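PDB 2ZXR: single-stranded-DNA-specific exonuclease RecJ from Thermus thermophilus, which degrades single-stranded DNA from the 5' toward the 3' end, with divalent metal ions such as magnesium or manganese as cofactor. Local coordinates for residues F40-K43 with E44-D47; T258-A261 with V262-A265; L440-V443 with F444-A448. One frame throughout, in Å; residues are numbered along the deposited sequence.

All three contacts are local, each made within one short run of chain, and they follow one another in series. Contact 1 lies in the loop after helix 29-37, contact 2 at the start of helix 261-277 and contact 3 on helix 440-447. Contacts 1 and 3 are nearest by centre, about 17 Å apart, and Tyr35 links them: Phe40 and Leu46 pack on its side chain, while its hydroxyl is hydrogen-bonded to Glu446 O. Contact 2 lies nearest the metal site, the side chain of Val264 being about 13 Å from the bound magnesium ion and about 10 Å from the side chains of Asp84 and Asp221. Contacts 1 and 3 lie away from that site.

Contact 1 of 3, residues F40-K43 with E44-D47; sequences FRRK and EDLD
Asp45 OD2 is gripped by two successive backbone amides: Arg41 N at 3.0 Å and Arg42 N at 3.2 Å, the latter almost straight at 172°. Both reach the oxygen from the same face of the carboxylate, well above its plane. In return Asp45 N donates to Arg42 O at 3.0 Å, so side chain and main chain of one residue close the turn together, and Leu46 N adds a bond to Lys43 O. Asp45 OD1 sits over the centre of the Arg42 guanidinium, 3.5 Å from Arg42 NH2, an electrostatic contact, since the oxygen stands well off the plane in which the N-H bonds lie. Arg42 gets there because its chain bends at chi3 (-59°), folding back over the turn; Glu44 OE2 joins as a long, weak ion pair with Arg42 NE. The Phe40 ring turns its edge to Asp45 O, 2.9 Å from Phe40 CE2, and Phe40 CD2 meets Leu46 CD2 at 3.4 Å. Leu46 also packs on Leu25 of helix 15-25, while Lys43 pairs with Glu26. With two N-H donors on one oxygen and a guanidinium over the other, Asp45 is probably kept ionised, and the local turn from Arg41 to Asp45 is held by its carboxylate.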
loop_
_atom_site.group_PDB
_atom_site.type_symbol
_atom_site.label_atom_id
_atom_site.label_comp_id
_atom_site.label_asym_id
_atom_site.label_seq_id
_atom_site.Cartn_x
_atom_site.Cartn_y
_atom_site.Cartn_z
ATOM N N PHE A 40 5.632 -8.680 -10.974
ATOM C CA PHE A 40 5.087 -8.665 -12.333
ATOM C C PHE A 40 6.229 -8.901 -13.322
ATOM O O PHE A 40 7.106 -8.054 -13.474
ATOM C CB PHE A 40 4.401 -7.328 -12.638
ATOM C CG PHE A 40 3.179 -7.066 -11.793
ATOM C CD1 PHE A 40 3.292 -6.468 -10.546
ATOM C CD2 PHE A 40 1.914 -7.436 -12.244
ATOM C CE1 PHE A 40 2.165 -6.241 -9.754
ATOM C CE2 PHE A 40 0.781 -7.212 -11.460
ATOM C CZ PHE A 40 0.908 -6.614 -10.215
ATOM N N ARG A 41 6.214 -10.050 -13.995
ATOM C CA ARG A 41 7.272 -10.395 -14.938
ATOM C C ARG A 41 6.855 -10.432 -16.405
ATOM O O ARG A 41 7.581 -9.933 -17.262
ATOM C CB ARG A 41 7.895 -11.741 -14.549
ATOM C CG ARG A 41 8.401 -11.796 -13.110
ATOM C CD ARG A 41 9.204 -10.546 -12.736
ATOM N NE ARG A 41 9.550 -10.500 -11.313
ATOM C CZ ARG A 41 10.515 -11.222 -10.749
ATOM N NH1 ARG A 41 10.750 -11.111 -9.445
ATOM N NH2 ARG A 41 11.249 -12.048 -11.491
ATOM N N ARG A 42 5.698 -11.024 -16.695
ATOM C CA ARG A 42 5.198 -11.120 -18.070
ATOM C C ARG A 42 3.942 -10.267 -18.212
ATOM O O ARG A 42 3.361 -9.862 -17.206
ATOM C CB ARG A 42 4.869 -12.575 -18.406
ATOM C CG ARG A 42 5.962 -13.551 -18.013
ATOM C CD ARG A 42 5.613 -14.963 -18.416
ATOM N NE ARG A 42 4.373 -15.428 -17.801
ATOM C CZ ARG A 42 4.197 -15.607 -16.492
ATOM N NH1 ARG A 42 5.184 -15.357 -15.635
ATOM N NH2 ARG A 42 3.027 -16.048 -16.037
ATOM N N LYS A 43 3.522 -9.992 -19.447
ATOM C CA LYS A 43 2.325 -9.179 -19.673
ATOM C C LYS A 43 1.078 -9.735 -18.987
ATOM O O LYS A 43 0.225 -8.974 -18.526
ATOM C CB LYS A 43 2.035 -9.032 -21.168
ATOM C CG LYS A 43 2.864 -7.979 -21.886
ATOM C CD LYS A 43 2.292 -7.704 -23.277
ATOM C CE LYS A 43 3.191 -6.785 -24.096
ATOM N NZ LYS A 43 3.392 -5.471 -23.436
ATOM N N GLU A 44 0.972 -11.059 -18.913
ATOM C CA GLU A 44 -0.192 -11.697 -18.292
ATOM C C GLU A 44 -0.229 -11.598 -16.767
ATOM O O GLU A 44 -1.187 -12.055 -16.133
ATOM C CB GLU A 44 -0.298 -13.174 -18.728
ATOM C CG GLU A 44 1.033 -13.915 -18.871
ATOM C CD GLU A 44 1.569 -13.910 -20.305
ATOM O OE1 GLU A 44 0.976 -14.599 -21.166
ATOM O OE2 GLU A 44 2.579 -13.215 -20.575
ATOM N N ASP A 45 0.807 -11.004 -16.177
ATOM C CA ASP A 45 0.874 -10.843 -14.724
ATOM C C ASP A 45 0.182 -9.530 -14.376
ATOM O O ASP A 45 -0.224 -9.299 -13.234
ATOM C CB ASP A 45 2.332 -10.785 -14.260
ATOM C CG ASP A 45 3.164 -11.950 -14.782
ATOM O OD1 ASP A 45 2.767 -12.546 -15.809
ATOM O OD2 ASP A 45 4.223 -12.255 -14.178
ATOM N N LEU A 46 0.073 -8.669 -15.381
ATOM C CA LEU A 46 -0.571 -7.378 -15.227
ATOM C C LEU A 46 -2.065 -7.580 -15.367
ATOM O O LEU A 46 -2.874 -6.876 -14.755
ATOM C CB LEU A 46 -0.083 -6.423 -16.306
ATOM C CG LEU A 46 1.329 -5.900 -16.074
ATOM C CD1 LEU A 46 1.687 -4.933 -17.198
ATOM C CD2 LEU A 46 1.392 -5.197 -14.713
ATOM N N ASP A 47 -2.425 -8.552 -16.195
ATOM C CA ASP A 47 -3.820 -8.869 -16.407
ATOM C C ASP A 47 -4.074 -10.337 -16.193
ATOM O O ASP A 47 -4.314 -11.092 -17.135
ATOM C CB ASP A 47 -4.278 -8.449 -17.796
ATOM C CG ASP A 47 -5.052 -7.153 -17.762
ATOM O OD1 ASP A 47 -4.410 -6.111 -17.510
ATOM O OD2 ASP A 47 -6.296 -7.183 -17.959
#

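Contact 2 of 3, residues T258-A261 with V262-A265; sequences TGKA and VEVA
Glu263 reaches back from the first turn of helix 261-277 to the N-cap residue, making the N3-to-N-cap half of a capping box, with Glu263 accepting from Lys260 N. Its CG stands anti to the carbonyl carbon (chi1 -61°) and the chain runs on extended, which carries the carboxylate past the helix start to Thr258. There the two residues make a two-pronged grip: Glu263 OE1 takes Thr258 N at 2.7 Å, and Glu263 OE2 takes the hydroxyl Thr258 OG1, also at 2.7 Å, each on the syn side and a little out of the carboxylate plane. The threonine offers both donors together because OG1 lies between its backbone N and carbonyl carbon (chi1 68°), so hydroxyl and amide face the same way. Glu263 OE1 is held a second time by Lys260 N at 3.0 Å, which arrives from the opposite face of the carboxylate. Gly259, with its positive phi, turns the chain between these two donors. The aliphatic part of Lys260 lies against the acid, Lys260 CB being 3.4 Å from Glu263 OE1, whereas the rest of the chain bends away and takes the amine toward a weak, long ion pair with Glu451. In place of the reciprocal capping bond, Glu263 N bonds weakly to Lys260 O, as does Val264 N, and the regular helical bonding follows with Ala265 N to Ala261 O. Ala261 and Val264 pack on Ile219 of helix 211-220 and Leu237 of helix 227-239. Within this first turn, Val262 CG1 rests 3.8 Å from Lys260 CB.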
loop_
_atom_site.group_PDB
_atom_site.type_symbol
_atom_site.label_atom_id
_atom_site.label_comp_id
_atom_site.label_asym_id
_atom_site.label_seq_id
_atom_site.Cartn_x
_atom_site.Cartn_y
_atom_site.Cartn_z
ATOM N N THR A 258 -14.754 7.530 -10.761
ATOM C CA THR A 258 -14.119 7.617 -12.075
ATOM C C THR A 258 -13.349 6.325 -12.401
ATOM O O THR A 258 -12.394 6.357 -13.183
ATOM C CB THR A 258 -13.143 8.790 -12.157
ATOM O OG1 THR A 258 -12.033 8.531 -11.298
ATOM C CG2 THR A 258 -13.838 10.107 -11.739
ATOM N N GLY A 259 -13.734 5.205 -11.772
ATOM C CA GLY A 259 -13.090 3.923 -12.053
ATOM C C GLY A 259 -11.890 3.507 -11.204
ATOM O O GLY A 259 -11.176 2.522 -11.525
ATOM N N LYS A 260 -11.653 4.258 -10.136
ATOM C CA LYS A 260 -10.536 4.000 -9.244
ATOM C C LYS A 260 -10.870 3.163 -7.997
ATOM O O LYS A 260 -11.918 3.319 -7.387
ATOM C CB LYS A 260 -9.922 5.329 -8.786
ATOM C CG LYS A 260 -9.508 6.243 -9.920
ATOM C CD LYS A 260 -8.636 5.519 -10.964
ATOM C CE LYS A 260 -7.917 6.552 -11.865
ATOM N NZ LYS A 260 -7.237 5.945 -13.051
ATOM N N ALA A 261 -9.963 2.274 -7.634
ATOM C CA ALA A 261 -10.155 1.445 -6.463
ATOM C C ALA A 261 -10.172 2.339 -5.226
ATOM O O ALA A 261 -10.902 2.063 -4.267
ATOM C CB ALA A 261 -9.033 0.429 -6.362
ATOM N N VAL A 262 -9.367 3.407 -5.247
ATOM C CA VAL A 262 -9.275 4.332 -4.122
ATOM C C VAL A 262 -10.596 5.054 -3.857
ATOM O O VAL A 262 -10.904 5.404 -2.726
ATOM C CB VAL A 262 -8.139 5.388 -4.335
ATOM C CG1 VAL A 262 -8.521 6.354 -5.446
ATOM C CG2 VAL A 262 -7.893 6.170 -3.033
ATOM N N GLU A 263 -11.384 5.283 -4.895
ATOM C CA GLU A 263 -12.674 5.928 -4.689
ATOM C C GLU A 263 -13.615 4.932 -3.961
ATOM O O GLU A 263 -14.418 5.339 -3.106
ATOM C CB GLU A 263 -13.245 6.398 -6.038
ATOM C CG GLU A 263 -12.332 7.436 -6.739
ATOM C CD GLU A 263 -12.698 7.653 -8.209
ATOM O OE1 GLU A 263 -13.041 6.674 -8.906
ATOM O OE2 GLU A 263 -12.634 8.805 -8.679
ATOM N N VAL A 264 -13.499 3.635 -4.284
ATOM C CA VAL A 264 -14.308 2.600 -3.621
ATOM C C VAL A 264 -13.921 2.529 -2.123
ATOM O O VAL A 264 -14.774 2.525 -1.229
ATOM C CB VAL A 264 -14.059 1.191 -4.239
ATOM C CG1 VAL A 264 -14.801 0.115 -3.424
ATOM C CG2 VAL A 264 -14.530 1.169 -5.701
ATOM N N ALA A 265 -12.621 2.511 -1.872
ATOM C CA ALA A 265 -12.075 2.406 -0.525
ATOM C C ALA A 265 -12.425 3.583 0.399
ATOM O O ALA A 265 -12.766 3.399 1.569
ATOM C CB ALA A 265 -10.547 2.238 -0.604
#

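Contact 3 of 3, residues L440-V443 with F444-A448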
loop_
_atom_site.group_PDB
_atom_site.type_symbol
_atom_site.label_atom_id
_atom_site.label_comp_id
_atom_site.label_asym_id
_atom_site.label_seq_id
_atom_site.Cartn_x
_atom_site.Cartn_y
_atom_site.Cartn_z
ATOM N N LEU A 440 9.143 12.557 -16.745
ATOM C CA LEU A 440 8.006 12.281 -15.865
ATOM C C LEU A 440 6.695 11.803 -16.510
ATOM O O LEU A 440 6.021 10.916 -15.980
ATOM C CB LEU A 440 7.759 13.493 -14.974
ATOM C CG LEU A 440 8.973 13.823 -14.083
ATOM C CD1 LEU A 440 8.575 14.912 -13.096
ATOM C CD2 LEU A 440 9.457 12.550 -13.330
ATOM N N PRO A 441 6.297 12.400 -17.638
ATOM C CA PRO A 441 5.052 11.966 -18.295
ATOM C C PRO A 441 5.134 10.486 -18.694
ATOM O O PRO A 441 4.219 9.679 -18.393
ATOM C CB PRO A 441 4.959 12.893 -19.519
ATOM C CG PRO A 441 5.602 14.177 -18.994
ATOM C CD PRO A 441 6.805 13.661 -18.210
ATOM N N GLN A 442 6.244 10.119 -19.332
ATOM C CA GLN A 442 6.420 8.746 -19.765
ATOM C C GLN A 442 6.484 7.816 -18.567
ATOM O O GLN A 442 5.918 6.719 -18.600
ATOM C CB GLN A 442 7.693 8.592 -20.621
ATOM C CG GLN A 442 7.981 7.146 -21.094
ATOM C CD GLN A 442 6.898 6.583 -22.010
ATOM O OE1 GLN A 442 6.825 5.363 -22.236
ATOM N NE2 GLN A 442 6.056 7.465 -22.552
ATOM N N VAL A 443 7.197 8.233 -17.518
ATOM C CA VAL A 443 7.284 7.391 -16.339
ATOM C C VAL A 443 5.872 7.238 -15.771
ATOM O O VAL A 443 5.462 6.139 -15.413
ATOM C CB VAL A 443 8.219 7.984 -15.257
ATOM C CG1 VAL A 443 8.051 7.195 -13.931
ATOM C CG2 VAL A 443 9.691 7.875 -15.733
ATOM N N PHE A 444 5.141 8.350 -15.685
ATOM C CA PHE A 444 3.785 8.293 -15.174
ATOM C C PHE A 444 2.931 7.330 -15.977
ATOM O O PHE A 444 2.264 6.491 -15.399
ATOM C CB PHE A 444 3.119 9.661 -15.188
ATOM C CG PHE A 444 1.730 9.642 -14.619
ATOM C CD1 PHE A 444 1.528 9.728 -13.246
ATOM C CD2 PHE A 444 0.617 9.469 -15.458
ATOM C CE1 PHE A 444 0.227 9.641 -12.698
ATOM C CE2 PHE A 444 -0.687 9.377 -14.929
ATOM C CZ PHE A 444 -0.878 9.465 -13.548
ATOM N N ARG A 445 2.947 7.438 -17.306
ATOM C CA ARG A 445 2.137 6.534 -18.132
ATOM C C ARG A 445 2.566 5.078 -17.954
ATOM O O ARG A 445 1.726 4.175 -18.005
ATOM C CB ARG A 445 2.197 6.924 -19.633
ATOM C CG ARG A 445 1.570 8.301 -19.968
ATOM C CD ARG A 445 1.590 8.630 -21.500
ATOM N NE ARG A 445 2.947 8.686 -22.034
ATOM C CZ ARG A 445 3.629 9.800 -22.313
ATOM N NH1 ARG A 445 3.102 11.009 -22.140
ATOM N NH2 ARG A 445 4.877 9.694 -22.728
ATOM N N GLU A 446 3.856 4.837 -17.714
ATOM C CA GLU A 446 4.339 3.459 -17.535
ATOM C C GLU A 446 3.915 2.832 -16.195
ATOM O O GLU A 446 3.694 1.619 -16.119
ATOM C CB GLU A 446 5.871 3.402 -17.711
ATOM C CG GLU A 446 6.332 3.505 -19.181
ATOM C CD GLU A 446 7.818 3.812 -19.327
ATOM O OE1 GLU A 446 8.555 3.734 -18.321
ATOM O OE2 GLU A 446 8.259 4.130 -20.452
ATOM N N LEU A 447 3.810 3.648 -15.149
ATOM C CA LEU A 447 3.386 3.183 -13.822
ATOM C C LEU A 447 1.880 2.901 -13.788
ATOM O O LEU A 447 1.393 2.199 -12.902
ATOM C CB LEU A 447 3.688 4.243 -12.761
ATOM C CG LEU A 447 5.175 4.460 -12.495
ATOM C CD1 LEU A 447 5.381 5.621 -11.531
ATOM C CD2 LEU A 447 5.763 3.191 -11.937
ATOM N N ALA A 448 1.159 3.460 -14.756
ATOM C CA ALA A 448 -0.285 3.322 -14.852
ATOM C C ALA A 448 -0.760 1.884 -14.820
ATOM O O ALA A 448 -1.775 1.580 -14.204
ATOM C CB ALA A 448 -0.787 3.995 -16.135
#
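Phe444 opens the second half of helix 440-447 by giving its N-H to Leu440 O at 2.7 Å, and its CB rests 3.3 Å from that same oxygen. CG is set anti to the backbone N (chi1 -178°), which swings the ring away from the preceding turn toward Tyr520, Leu509 and Glu511. Arg445 follows with the next helical bond, its N 2.8 Å from Pro441 O. Its side chain bends at chi3 (-61°) and folds back along the helix, laying one face of the guanidinium over Pro441 O and the CA of Gln442, with Arg445 NH1 3.7 Å from Pro441 CB. The Gln442 side chain stands between Arg445 and Glu446, at about a right angle to the arginine, and its amide plane is turned 80° from the glutamate carboxylate. Glu446 N bonds to Gln442 O at 2.9 Å; the Glu446 carboxylate is buried, and its OE2 finds its charged partner in Arg625, while OE1 takes a weak bond from Gly28 N. Leu447 completes the series with its N 3.0 Å from Val443 O, and its CD1 lies 3.9 Å from Val443 CG1, the two side chains running alongside and pointing the same way. The helix, which belongs to the RecJ OB domain, is the beta-alpha-beta crossover between strands 426-433 and 462-466: Leu440, Val443 and Phe444 face strands 503-514 and 517-528, while Val443, Glu446 and Leu447 meet helix 29-37 through Glu30 and Ala31.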